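Local atomic coordinates of putative nucleotidyltransferase, hypothetical protein AF0614 (Archaeoglobus fulgidus, PDB entry 1YLQ), a protein that probably acts as a nucleotidyltransferase, transferring a nucleotidyl group to a substrate that is not identified here. Residues 8-13 with 57-62. Sequence-based numbering, arbitrary orientation.
Sequences KEITKK and FGKITK
On the helix whose Ile60 meets Ile10 and Thr11 of its neighbour, Phe57 O is gripped by two donors from a single residue: Thr61 N at 3.0 Å and Thr61 OG1 at 2.8 Å. They come from opposite faces of the carbonyl plane, the hydroxyl bent to a C=O...donor angle of 140°. Thr61 CG2 also lies over one face of the Phe57 ring, offset toward its rim. Thr61 thus settles its hydroxyl within its own helix.

The contact itself shows how two helices can meet through a few aliphatic branches. Ile60 holds CG1 anti to its backbone N (chi1 -160°), directed at the other helix, and its terminal CD1 touches two residues there. Ile10 CG2 lies 3.9 Å from Ile60 CD1, and Thr11 OG1 is equally close to that methyl, also at 3.9 Å. The latter is a van der Waals contact of an oxygen with a methyl; the hydroxyl's hydrogen bond goes to Ile7 O, one turn earlier in its own helix. At the more exposed margin the methylene chain of Lys59 extends the packing, its CD standing 4.3 Å from Ile10 CG2, while its ammonium group forms a salt bridge with Glu55.

With the Ile10 and Ile60 CA atoms 7.4 Å apart and the short axes no nearer than 10.8 Å, side chains rather than backbones close the interval. The segments run nearly antiparallel, at 163°. Thr11 also packs on strand 19-23 and Ile60 on strand 69-74, tying the helix pair to the mixed sheet. Helix 50-63 is the connection of a beta-alpha-beta crossover between the parallel neighbours 38-43 and 69-74, part of the alpha/beta core of the nucleotidyltransferase fold.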
loop_
_atom_site.group_PDB
_atom_site.type_symbol
_atom_site.label_atom_id
_atom_site.label_comp_id
_atom_site.label_asym_id
_atom_site.label_seq_id
_atom_site.Cartn_x
_atom_site.Cartn_y
_atom_site.Cartn_z
ATOM N N LYS A 8 -7.192 -5.001 9.938
ATOM C CA LYS A 8 -7.083 -6.139 10.869
ATOM C C LYS A 8 -8.217 -5.954 11.886
ATOM O O LYS A 8 -8.880 -6.919 12.278
ATOM C CB LYS A 8 -5.689 -6.185 11.533
ATOM C CG LYS A 8 -5.303 -7.485 12.380
ATOM C CD LYS A 8 -4.548 -8.556 11.511
ATOM C CE LYS A 8 -4.343 -9.963 12.203
ATOM N NZ LYS A 8 -5.010 -11.161 11.514
ATOM N N GLU A 9 -8.475 -4.712 12.301
ATOM C CA GLU A 9 -9.488 -4.506 13.348
ATOM C C GLU A 9 -10.922 -4.809 12.939
ATOM O O GLU A 9 -11.605 -5.544 13.644
ATOM C CB GLU A 9 -9.337 -3.164 14.037
ATOM C CG GLU A 9 -8.144 -3.219 15.000
ATOM C CD GLU A 9 -8.020 -4.581 15.748
ATOM O OE1 GLU A 9 -8.705 -4.794 16.791
ATOM O OE2 GLU A 9 -7.231 -5.446 15.299
ATOM N N ILE A 10 -11.346 -4.276 11.798
ATOM C CA ILE A 10 -12.637 -4.589 11.187
ATOM C C ILE A 10 -12.768 -6.105 10.981
ATOM O O ILE A 10 -13.810 -6.688 11.258
ATOM C CB ILE A 10 -12.780 -3.843 9.821
ATOM C CG1 ILE A 10 -12.887 -2.334 10.077
ATOM C CG2 ILE A 10 -13.963 -4.417 8.960
ATOM C CD1 ILE A 10 -12.434 -1.454 8.906
ATOM N N THR A 11 -11.704 -6.739 10.502
ATOM C CA THR A 11 -11.770 -8.146 10.110
ATOM C C THR A 11 -12.003 -8.976 11.381
ATOM O O THR A 11 -12.966 -9.767 11.473
ATOM C CB THR A 11 -10.458 -8.595 9.421
ATOM O OG1 THR A 11 -10.319 -7.907 8.179
ATOM C CG2 THR A 11 -10.397 -10.147 9.207
ATOM N N LYS A 12 -11.152 -8.753 12.369
ATOM C CA LYS A 12 -11.186 -9.574 13.570
ATOM C C LYS A 12 -12.448 -9.334 14.437
ATOM O O LYS A 12 -12.849 -10.216 15.210
ATOM C CB LYS A 12 -9.911 -9.366 14.382
ATOM C CG LYS A 12 -8.649 -10.090 13.855
ATOM C CD LYS A 12 -8.944 -11.344 12.997
ATOM C CE LYS A 12 -8.038 -12.518 13.400
ATOM N NZ LYS A 12 -6.970 -12.102 14.346
ATOM N N LYS A 13 -13.081 -8.164 14.269
ATOM C CA LYS A 13 -14.363 -7.858 14.920
ATOM C C LYS A 13 -15.506 -8.728 14.387
ATOM O O LYS A 13 -16.410 -9.138 15.128
ATOM C CB LYS A 13 -14.719 -6.393 14.727
ATOM C CG LYS A 13 -15.860 -5.977 15.600
ATOM C CD LYS A 13 -16.341 -4.547 15.390
ATOM C CE LYS A 13 -17.677 -4.431 16.151
ATOM N NZ LYS A 13 -18.395 -3.159 15.865
ATOM N N PHE A 57 -17.617 -8.376 2.729
ATOM C CA PHE A 57 -17.086 -7.637 1.585
ATOM C C PHE A 57 -17.683 -6.238 1.463
ATOM O O PHE A 57 -16.936 -5.275 1.201
ATOM C CB PHE A 57 -17.201 -8.415 0.272
ATOM C CG PHE A 57 -16.655 -7.686 -0.924
ATOM C CD1 PHE A 57 -15.294 -7.836 -1.292
ATOM C CD2 PHE A 57 -17.488 -6.954 -1.755
ATOM C CE1 PHE A 57 -14.789 -7.222 -2.456
ATOM C CE2 PHE A 57 -16.972 -6.301 -2.914
ATOM C CZ PHE A 57 -15.637 -6.436 -3.258
ATOM N N GLY A 58 -19.000 -6.111 1.650
ATOM C CA GLY A 58 -19.653 -4.823 1.567
ATOM C C GLY A 58 -19.118 -3.867 2.637
ATOM O O GLY A 58 -18.801 -2.705 2.356
ATOM N N LYS A 59 -19.018 -4.376 3.862
ATOM C CA LYS A 59 -18.444 -3.627 5.004
ATOM C C LYS A 59 -17.017 -3.115 4.720
ATOM O O LYS A 59 -16.722 -1.923 4.894
ATOM C CB LYS A 59 -18.370 -4.538 6.234
ATOM C CG LYS A 59 -18.892 -3.901 7.508
ATOM C CD LYS A 59 -18.248 -4.511 8.735
ATOM C CE LYS A 59 -18.591 -5.974 8.914
ATOM N NZ LYS A 59 -19.799 -6.209 9.809
ATOM N N ILE A 60 -16.124 -4.016 4.316
ATOM C CA ILE A 60 -14.722 -3.648 4.196
ATOM C C ILE A 60 -14.456 -2.701 3.019
ATOM O O ILE A 60 -13.651 -1.752 3.154
ATOM C CB ILE A 60 -13.762 -4.880 4.246
ATOM C CG1 ILE A 60 -12.334 -4.422 4.621
ATOM C CG2 ILE A 60 -13.723 -5.618 2.939
ATOM C CD1 ILE A 60 -11.756 -5.123 5.868
ATOM N N THR A 61 -15.132 -2.918 1.887
ATOM C CA THR A 61 -14.943 -2.018 0.718
ATOM C C THR A 61 -15.553 -0.621 0.881
ATOM O O THR A 61 -14.995 0.365 0.367
ATOM C CB THR A 61 -15.451 -2.604 -0.632
ATOM O OG1 THR A 61 -16.807 -3.044 -0.500
ATOM C CG2 THR A 61 -14.538 -3.777 -1.100
ATOM N N LYS A 62 -16.687 -0.534 1.578
ATOM C CA LYS A 62 -17.279 0.765 1.919
ATOM C C LYS A 62 -16.325 1.564 2.827
ATOM O O LYS A 62 -16.167 2.758 2.670
ATOM C CB LYS A 62 -18.653 0.583 2.575
ATOM C CG LYS A 62 -19.187 1.793 3.317
ATOM C CD LYS A 62 -20.364 1.427 4.210
ATOM C CE LYS A 62 -20.701 2.555 5.174
ATOM N NZ LYS A 62 -21.885 2.228 6.031
#